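PDB 6WOP: 4-aminobutyrate transaminase, which probably catalyses the pyridoxal-phosphate-dependent transfer of the amino group of 4-aminobutyrate to 2-oxoglutarate. Local coordinates for residues T134-A148 / F160-Y172. Sequence-based numbering, arbitrary orientation.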
ATOM      1  N   THR A 134      -4.831   4.472 -15.078  1.00 17.53           N
ATOM      2  CA  THR A 134      -6.155   4.520 -15.669  1.00 14.88           C
ATOM      3  C   THR A 134      -6.529   5.996 -15.825  1.00 15.98           C
ATOM      4  O   THR A 134      -5.694   6.898 -15.659  1.00 18.93           O
ATOM      5  CB  THR A 134      -7.209   3.791 -14.816  1.00 16.94           C
ATOM      6  OG1 THR A 134      -7.175   4.351 -13.507  1.00 16.44           O
ATOM      7  CG2 THR A 134      -6.857   2.301 -14.595  1.00 16.73           C
ATOM      8  N   PHE A 135      -7.804   6.266 -16.163  1.00 14.41           N
ATOM      9  CA  PHE A 135      -8.216   7.621 -16.499  1.00 16.97           C
ATOM     10  C   PHE A 135      -9.406   8.054 -15.648  1.00 16.84           C
ATOM     11  O   PHE A 135     -10.255   7.255 -15.267  1.00 18.86           O
ATOM     12  CB  PHE A 135      -8.562   7.711 -18.008  1.00 20.53           C
ATOM     13  CG  PHE A 135      -7.364   7.585 -18.863  1.00 22.99           C
ATOM     14  CD1 PHE A 135      -6.840   6.321 -19.198  1.00 20.69           C
ATOM     15  CD2 PHE A 135      -6.716   8.697 -19.296  1.00 18.73           C
ATOM     16  CE1 PHE A 135      -5.664   6.212 -19.985  1.00 20.43           C
ATOM     17  CE2 PHE A 135      -5.560   8.603 -20.074  1.00 18.96           C
ATOM     18  CZ  PHE A 135      -5.030   7.361 -20.400  1.00 18.02           C
ATOM     19  N   GLY A 136      -9.473   9.349 -15.386  1.00 17.91           N
ATOM     20  CA  GLY A 136     -10.581   9.869 -14.632  1.00 18.79           C
ATOM     21  C   GLY A 136     -11.860   9.522 -15.366  1.00 19.20           C
ATOM     22  O   GLY A 136     -11.911   9.557 -16.600  1.00 19.07           O
ATOM     23  N   ASN A 137     -12.886   9.179 -14.593  1.00 17.45           N
ATOM     24  CA  ASN A 137     -14.203   8.743 -15.067  1.00 17.24           C
ATOM     25  C   ASN A 137     -14.162   7.352 -15.673  1.00 20.25           C
ATOM     26  O   ASN A 137     -15.233   6.843 -16.100  1.00 23.45           O
ATOM     27  CB  ASN A 137     -14.813   9.741 -16.051  1.00 21.11           C
ATOM     28  CG  ASN A 137     -14.802  11.140 -15.494  1.00 25.65           C
ATOM     29  OD1 ASN A 137     -15.413  11.365 -14.439  1.00 26.09           O
ATOM     30  ND2 ASN A 137     -14.148  12.105 -16.199  1.00 24.37           N
ATOM     31  N   GLY A 138     -13.003   6.686 -15.716  1.00 22.09           N
ATOM     32  CA  GLY A 138     -12.972   5.313 -16.177  1.00 20.80           C
ATOM     33  C   GLY A 138     -13.724   4.437 -15.188  1.00 21.51           C
ATOM     34  O   GLY A 138     -13.796   4.743 -13.988  1.00 18.11           O
ATOM     35  N   PHE A 139     -14.359   3.359 -15.682  1.00 17.73           N
ATOM     36  CA  PHE A 139     -15.021   2.467 -14.733  1.00 15.86           C
ATOM     37  C   PHE A 139     -14.595   1.042 -15.023  1.00 16.93           C
ATOM     38  O   PHE A 139     -14.766   0.576 -16.153  1.00 18.00           O
ATOM     39  CB  PHE A 139     -16.549   2.556 -14.768  1.00 18.41           C
ATOM     40  CG  PHE A 139     -17.185   1.658 -13.725  1.00 18.36           C
ATOM     41  CD1 PHE A 139     -17.442   0.310 -14.023  1.00 20.09           C
ATOM     42  CD2 PHE A 139     -17.497   2.132 -12.462  1.00 21.38           C
ATOM     43  CE1 PHE A 139     -17.976  -0.544 -13.065  1.00 22.88           C
ATOM     44  CE2 PHE A 139     -18.065   1.271 -11.509  1.00 25.26           C
ATOM     45  CZ  PHE A 139     -18.268  -0.065 -11.804  1.00 22.39           C
ATOM     46  N   HIS A 140     -14.090   0.327 -13.995  1.00 13.90           N
ATOM     47  CA  HIS A 140     -13.433  -0.958 -14.222  1.00 12.87           C
ATOM     48  C   HIS A 140     -13.872  -2.065 -13.285  1.00 16.30           C
ATOM     49  O   HIS A 140     -13.482  -3.211 -13.513  1.00 17.86           O
ATOM     50  CB  HIS A 140     -11.879  -0.771 -14.116  1.00 16.33           C
ATOM     51  CG  HIS A 140     -11.347   0.190 -15.135  1.00 17.91           C
ATOM     52  ND1 HIS A 140     -11.496  -0.020 -16.498  1.00 16.50           N
ATOM     53  CD2 HIS A 140     -10.773   1.427 -14.996  1.00 18.09           C
ATOM     54  CE1 HIS A 140     -10.977   1.020 -17.146  1.00 17.69           C
ATOM     55  NE2 HIS A 140     -10.527   1.912 -16.259  1.00 16.92           N
ATOM     56  N   GLY A 141     -14.666  -1.774 -12.254  1.00 16.58           N
ATOM     57  CA  GLY A 141     -15.200  -2.845 -11.413  1.00 17.82           C
ATOM     58  C   GLY A 141     -15.218  -2.437  -9.949  1.00 20.20           C
ATOM     59  O   GLY A 141     -14.782  -1.332  -9.601  1.00 19.01           O
ATOM     60  N   ARG A 142     -15.679  -3.342  -9.074  1.00 16.27           N
ATOM     61  CA  ARG A 142     -15.949  -3.001  -7.694  1.00 15.51           C
ATOM     62  C   ARG A 142     -15.075  -3.774  -6.709  1.00 16.51           C
ATOM     63  O   ARG A 142     -15.373  -3.781  -5.516  1.00 18.00           O
ATOM     64  CB  ARG A 142     -17.432  -3.255  -7.423  1.00 14.91           C
ATOM     65  CG  ARG A 142     -18.348  -2.280  -8.143  1.00 17.18           C
ATOM     66  CD  ARG A 142     -19.840  -2.682  -7.783  1.00 20.28           C
ATOM     67  NE  ARG A 142     -20.838  -1.782  -8.372  1.00 23.43           N
ATOM     68  CZ  ARG A 142     -21.294  -0.703  -7.730  1.00 30.58           C
ATOM     69  NH1 ARG A 142     -20.787  -0.370  -6.506  1.00 23.40           N
ATOM     70  NH2 ARG A 142     -22.250   0.042  -8.306  1.00 36.55           N
ATOM     71  N   SER A 143     -14.030  -4.458  -7.176  1.00 13.90           N
ATOM     72  CA  SER A 143     -13.009  -5.079  -6.345  1.00 14.49           C
ATOM     73  C   SER A 143     -12.150  -3.940  -5.750  1.00 16.10           C
ATOM     74  O   SER A 143     -12.273  -2.765  -6.135  1.00 16.41           O
ATOM     75  CB  SER A 143     -12.182  -6.077  -7.188  1.00 16.40           C
ATOM     76  OG  SER A 143     -11.197  -5.350  -7.932  1.00 18.55           O
ATOM     77  N   PHE A 144     -11.285  -4.253  -4.777  1.00 14.28           N
ATOM     78  CA  PHE A 144     -10.416  -3.184  -4.285  1.00 14.04           C
ATOM     79  C   PHE A 144      -9.499  -2.722  -5.395  1.00 17.49           C
ATOM     80  O   PHE A 144      -9.399  -1.517  -5.648  1.00 19.67           O
ATOM     81  CB  PHE A 144      -9.644  -3.671  -3.070  1.00 14.71           C
ATOM     82  CG  PHE A 144     -10.431  -3.539  -1.830  1.00 14.97           C
ATOM     83  CD1 PHE A 144     -10.471  -2.317  -1.187  1.00 17.22           C
ATOM     84  CD2 PHE A 144     -11.196  -4.618  -1.340  1.00 15.37           C
ATOM     85  CE1 PHE A 144     -11.267  -2.152  -0.021  1.00 18.46           C
ATOM     86  CE2 PHE A 144     -11.947  -4.477  -0.210  1.00 18.89           C
ATOM     87  CZ  PHE A 144     -11.981  -3.234   0.478  1.00 19.05           C
ATOM     88  N   MET A 145      -8.923  -3.658  -6.181  1.00 16.46           N
ATOM     89  CA  MET A 145      -8.052  -3.134  -7.233  1.00 15.45           C
ATOM     90  C   MET A 145      -8.848  -2.419  -8.329  1.00 16.64           C
ATOM     91  O   MET A 145      -8.395  -1.378  -8.845  1.00 14.86           O
ATOM     92  CB  MET A 145      -7.208  -4.242  -7.857  1.00 14.66           C
ATOM     93  CG  MET A 145      -6.240  -3.777  -8.950  1.00 18.16           C
ATOM     94  SD  MET A 145      -5.307  -2.236  -8.473  1.00 26.84           S
ATOM     95  CE  MET A 145      -3.668  -2.769  -8.162  1.00 34.90           C
ATOM     96  N   THR A 146      -9.992  -3.000  -8.794  1.00 15.10           N
ATOM     97  CA  THR A 146     -10.703  -2.299  -9.851  1.00 16.52           C
ATOM     98  C   THR A 146     -11.411  -1.042  -9.335  1.00 17.57           C
ATOM     99  O   THR A 146     -11.657  -0.123 -10.123  1.00 18.46           O
ATOM    100  CB  THR A 146     -11.671  -3.277 -10.611  1.00 12.67           C
ATOM    101  OG1 THR A 146     -12.558  -3.947  -9.693  1.00 14.91           O
ATOM    102  CG2 THR A 146     -10.822  -4.395 -11.278  1.00 14.28           C
ATOM    103  N   MET A 147     -11.724  -0.959  -8.040  1.00 13.97           N
ATOM    104  CA  MET A 147     -12.239   0.314  -7.530  1.00 16.20           C
ATOM    105  C   MET A 147     -11.157   1.384  -7.585  1.00 16.44           C
ATOM    106  O   MET A 147     -11.449   2.551  -7.859  1.00 16.37           O
ATOM    107  CB  MET A 147     -12.681   0.187  -6.045  1.00 16.87           C
ATOM    108  CG  MET A 147     -14.034  -0.349  -5.879  1.00 18.98           C
ATOM    109  SD  MET A 147     -14.442  -0.186  -4.055  1.00 24.50           S
ATOM    110  CE  MET A 147     -13.569  -1.547  -3.306  1.00 21.05           C
ATOM    111  N   ALA A 148      -9.928   1.021  -7.231  1.00 17.57           N
ATOM    112  CA  ALA A 148      -8.830   1.993  -7.313  1.00 17.13           C
ATOM    113  C   ALA A 148      -8.640   2.440  -8.754  1.00 17.44           C
ATOM    114  O   ALA A 148      -8.419   3.610  -9.030  1.00 17.36           O
ATOM    115  CB  ALA A 148      -7.520   1.359  -6.779  1.00 16.01           C
ATOM    116  N   PHE A 160     -15.006   2.863   1.428  1.00 18.34           N
ATOM    117  CA  PHE A 160     -14.188   1.663   1.662  1.00 17.98           C
ATOM    118  C   PHE A 160     -12.703   1.955   1.931  1.00 21.35           C
ATOM    119  O   PHE A 160     -11.896   1.009   1.991  1.00 17.28           O
ATOM    120  CB  PHE A 160     -14.336   0.656   0.506  1.00 17.34           C
ATOM    121  CG  PHE A 160     -15.787   0.323   0.212  1.00 17.80           C
ATOM    122  CD1 PHE A 160     -16.599  -0.166   1.212  1.00 18.50           C
ATOM    123  CD2 PHE A 160     -16.335   0.595  -1.035  1.00 21.40           C
ATOM    124  CE1 PHE A 160     -17.987  -0.436   0.953  1.00 18.94           C
ATOM    125  CE2 PHE A 160     -17.672   0.346  -1.309  1.00 20.32           C
ATOM    126  CZ  PHE A 160     -18.497  -0.175  -0.324  1.00 22.44           C
ATOM    127  N   GLY A 161     -12.351   3.189   2.292  1.00 20.28           N
ATOM    128  CA  GLY A 161     -11.019   3.362   2.909  1.00 17.73           C
ATOM    129  C   GLY A 161      -9.871   3.256   1.912  1.00 17.50           C
ATOM    130  O   GLY A 161      -9.999   3.547   0.719  1.00 16.52           O
ATOM    131  N   VAL A 162      -8.706   2.844   2.408  1.00 16.77           N
ATOM    132  CA  VAL A 162      -7.493   2.992   1.610  1.00 16.15           C
ATOM    133  C   VAL A 162      -7.515   2.060   0.409  1.00 18.91           C
ATOM    134  O   VAL A 162      -8.019   0.932   0.475  1.00 17.42           O
ATOM    135  CB  VAL A 162      -6.254   2.751   2.504  1.00 19.99           C
ATOM    136  CG1 VAL A 162      -6.306   1.435   3.188  1.00 19.58           C
ATOM    137  CG2 VAL A 162      -4.941   2.821   1.668  1.00 18.39           C
ATOM    138  N   MET A 163      -6.948   2.522  -0.707  1.00 18.12           N
ATOM    139  CA  MET A 163      -6.973   1.773  -1.966  1.00 18.10           C
ATOM    140  C   MET A 163      -5.552   1.280  -2.205  1.00 17.31           C
ATOM    141  O   MET A 163      -4.600   1.889  -1.700  1.00 14.98           O
ATOM    142  CB  MET A 163      -7.404   2.643  -3.162  1.00 15.06           C
ATOM    143  CG  MET A 163      -8.867   3.140  -3.100  1.00 18.74           C
ATOM    144  SD  MET A 163      -9.874   1.640  -3.427  1.00 21.22           S
ATOM    145  CE  MET A 163     -10.993   1.568  -2.004  1.00 21.52           C
ATOM    146  N   PRO A 164      -5.363   0.202  -2.973  1.00 16.78           N
ATOM    147  CA  PRO A 164      -3.992  -0.286  -3.189  1.00 18.91           C
ATOM    148  C   PRO A 164      -3.075   0.720  -3.871  1.00 21.13           C
ATOM    149  O   PRO A 164      -3.469   1.499  -4.742  1.00 19.38           O
ATOM    150  CB  PRO A 164      -4.181  -1.555  -4.042  1.00 20.81           C
ATOM    151  CG  PRO A 164      -5.603  -1.531  -4.488  1.00 19.08           C
ATOM    152  CD  PRO A 164      -6.383  -0.737  -3.518  1.00 17.62           C
ATOM    153  N   ALA A 165      -1.812   0.658  -3.482  1.00 17.02           N
ATOM    154  CA  ALA A 165      -0.784   1.536  -4.008  1.00 18.73           C
ATOM    155  C   ALA A 165      -0.522   1.276  -5.489  1.00 19.14           C
ATOM    156  O   ALA A 165      -0.756   0.173  -5.995  1.00 20.51           O
ATOM    157  CB  ALA A 165       0.519   1.317  -3.239  1.00 21.82           C
ATOM    158  N   GLY A 166       0.074   2.287  -6.153  1.00 15.81           N
ATOM    159  CA  GLY A 166       0.565   2.139  -7.524  1.00 18.27           C
ATOM    160  C   GLY A 166      -0.498   2.298  -8.605  1.00 18.75           C
ATOM    161  O   GLY A 166      -0.300   1.849  -9.738  1.00 22.13           O
ATOM    162  N   VAL A 167      -1.637   2.904  -8.282  1.00 12.96           N
ATOM    163  CA  VAL A 167      -2.680   3.190  -9.275  1.00 12.90           C
ATOM    164  C   VAL A 167      -2.853   4.694  -9.378  1.00 18.44           C
ATOM    165  O   VAL A 167      -3.085   5.354  -8.354  1.00 17.13           O
ATOM    166  CB  VAL A 167      -4.005   2.537  -8.861  1.00 16.95           C
ATOM    167  CG1 VAL A 167      -5.163   2.842  -9.912  1.00 12.83           C
ATOM    168  CG2 VAL A 167      -3.756   1.027  -8.704  1.00 16.73           C
ATOM    169  N   PHE A 168      -2.807   5.242 -10.610  1.00 15.66           N
ATOM    170  CA  PHE A 168      -2.918   6.689 -10.753  1.00 14.73           C
ATOM    171  C   PHE A 168      -3.849   7.022 -11.905  1.00 16.94           C
ATOM    172  O   PHE A 168      -3.917   6.274 -12.871  1.00 19.32           O
ATOM    173  CB  PHE A 168      -1.474   7.308 -10.978  1.00 16.22           C
ATOM    174  CG  PHE A 168      -0.578   7.049  -9.782  1.00 18.47           C
ATOM    175  CD1 PHE A 168      -0.767   7.777  -8.591  1.00 19.03           C
ATOM    176  CD2 PHE A 168       0.379   6.047  -9.825  1.00 18.41           C
ATOM    177  CE1 PHE A 168       0.043   7.477  -7.437  1.00 17.36           C
ATOM    178  CE2 PHE A 168       1.159   5.754  -8.714  1.00 18.42           C
ATOM    179  CZ  PHE A 168       0.986   6.472  -7.529  1.00 17.23           C
ATOM    180  N   HIS A 169      -4.490   8.197 -11.849  1.00 19.80           N
ATOM    181  CA  HIS A 169      -5.438   8.598 -12.896  1.00 16.34           C
ATOM    182  C   HIS A 169      -4.942   9.761 -13.737  1.00 22.74           C
ATOM    183  O   HIS A 169      -4.640  10.854 -13.206  1.00 19.33           O
ATOM    184  CB  HIS A 169      -6.766   8.968 -12.258  1.00 16.50           C
ATOM    185  CG  HIS A 169      -7.431   7.798 -11.601  1.00 19.44           C
ATOM    186  ND1 HIS A 169      -7.204   7.468 -10.281  1.00 17.55           N
ATOM    187  CD2 HIS A 169      -8.276   6.853 -12.091  1.00 19.31           C
ATOM    188  CE1 HIS A 169      -7.897   6.376  -9.970  1.00 17.79           C
ATOM    189  NE2 HIS A 169      -8.550   5.978 -11.053  1.00 18.70           N
ATOM    190  N   ALA A 170      -4.951   9.566 -15.055  1.00 22.26           N
ATOM    191  CA  ALA A 170      -4.715  10.657 -16.008  1.00 22.47           C
ATOM    192  C   ALA A 170      -6.048  11.220 -16.528  1.00 22.44           C
ATOM    193  O   ALA A 170      -7.126  10.685 -16.216  1.00 17.77           O
ATOM    194  CB  ALA A 170      -3.843  10.143 -17.164  1.00 21.18           C
ATOM    195  N   ARG A 171      -5.958  12.257 -17.358  1.00 20.78           N
ATOM    196  CA  ARG A 171      -7.124  12.839 -17.968  1.00 20.23           C
ATOM    197  C   ARG A 171      -7.447  12.165 -19.288  1.00 23.10           C
ATOM    198  O   ARG A 171      -6.630  12.125 -20.156  1.00 22.19           O
ATOM    199  CB  ARG A 171      -6.925  14.321 -18.324  1.00 24.98           C
ATOM    200  CG  ARG A 171      -6.171  15.144 -17.341  1.00 29.37           C
ATOM    201  CD  ARG A 171      -6.938  15.405 -16.097  1.00 33.76           C
ATOM    202  NE  ARG A 171      -7.210  14.280 -15.208  1.00 34.43           N
ATOM    203  CZ  ARG A 171      -6.378  13.738 -14.329  1.00 36.25           C
ATOM    204  NH1 ARG A 171      -5.122  14.141 -14.215  1.00 36.71           N
ATOM    205  NH2 ARG A 171      -6.793  12.749 -13.612  1.00 31.27           N
ATOM    206  N   TYR A 172      -8.647  11.646 -19.405  1.00 20.63           N
ATOM    207  CA  TYR A 172      -9.117  11.133 -20.674  1.00 19.50           C
ATOM    208  C   TYR A 172      -9.366  12.281 -21.652  1.00 21.79           C
ATOM    209  O   TYR A 172      -9.913  13.322 -21.263  1.00 22.21           O
ATOM    210  CB  TYR A 172     -10.415  10.364 -20.430  1.00 17.02           C
ATOM    211  CG  TYR A 172     -10.800   9.380 -21.513  1.00 17.01           C
ATOM    212  CD1 TYR A 172     -10.356   8.088 -21.470  1.00 17.63           C
ATOM    213  CD2 TYR A 172     -11.623   9.775 -22.597  1.00 18.49           C
ATOM    214  CE1 TYR A 172     -10.742   7.182 -22.397  1.00 21.10           C
ATOM    215  CE2 TYR A 172     -11.988   8.861 -23.545  1.00 20.42           C
ATOM    216  CZ  TYR A 172     -11.556   7.567 -23.433  1.00 23.75           C
ATOM    217  OH  TYR A 172     -11.973   6.629 -24.376  1.00 22.75           O
TER
HETATM  218  O   HOH W   1     -10.573  12.054 -17.312  1.00 19.23           O
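Thr134 and Phe135 pair in parallel with His169 and Ala170 through a ladder of backbone hydrogen bonds. Thr134 N donates to Phe168 O (3.0 Å), Ala170 N returns a bond to Thr134 O, and Gly136 N extends the ladder to Ala170 O at 2.8 Å. Beyond it, one water accepts from Tyr172 N and donates to Gly136 O, bridging the two segments where they begin to part.

On the sheet face carrying Thr134 and His169, the two side chains run alongside each other. With chi1 at 55°, Thr134 OG1 sits between its own backbone N and carbonyl carbon and comes within 3.1 Å of His169 CD2. Met149 O, just past 134-148, is hydrogen-bonded by both Thr134 OG1 and His169 NE2, while His169 ND1 bonds Asp195 of a third subunit, so both imidazole nitrogens are engaged and the ring's rotation is fixed.

On the face with Phe135 and Ala170, Ala170 CB touches Phe135 CE2, and Tyr172, just past the strand, turns its ring edge to the face of Phe135 in a T-shaped stack, planes at 90° and centroids 5.8 Å apart.

Apolar packing joins helix 144-148 to the loop before strand 167-170 and to Val167, its first residue. Ala148 CB lies against Met163 CB (3.8 Å) and Pro164 CD. A turn at chi2 (45°) folds the Met145 chain so that SD lies 3.6 Å from Val167 CG2. Met147 SD makes a Met-aromatic contact with the Phe160 ring, approaching it obliquely and nearest to CD2 (3.6 Å). The edge of the Phe144 ring meets Phe160 O, which Arg124 of a second subunit bonds, and CE1 also lies 4.2 Å from Phe160 CB.

Strand 131-135, helix 144-149 and strand 167-170 thus form a beta-alpha-beta unit at one margin of the mixed seven-stranded sheet in the large domain of this fold-type I, class-III aminotransferase.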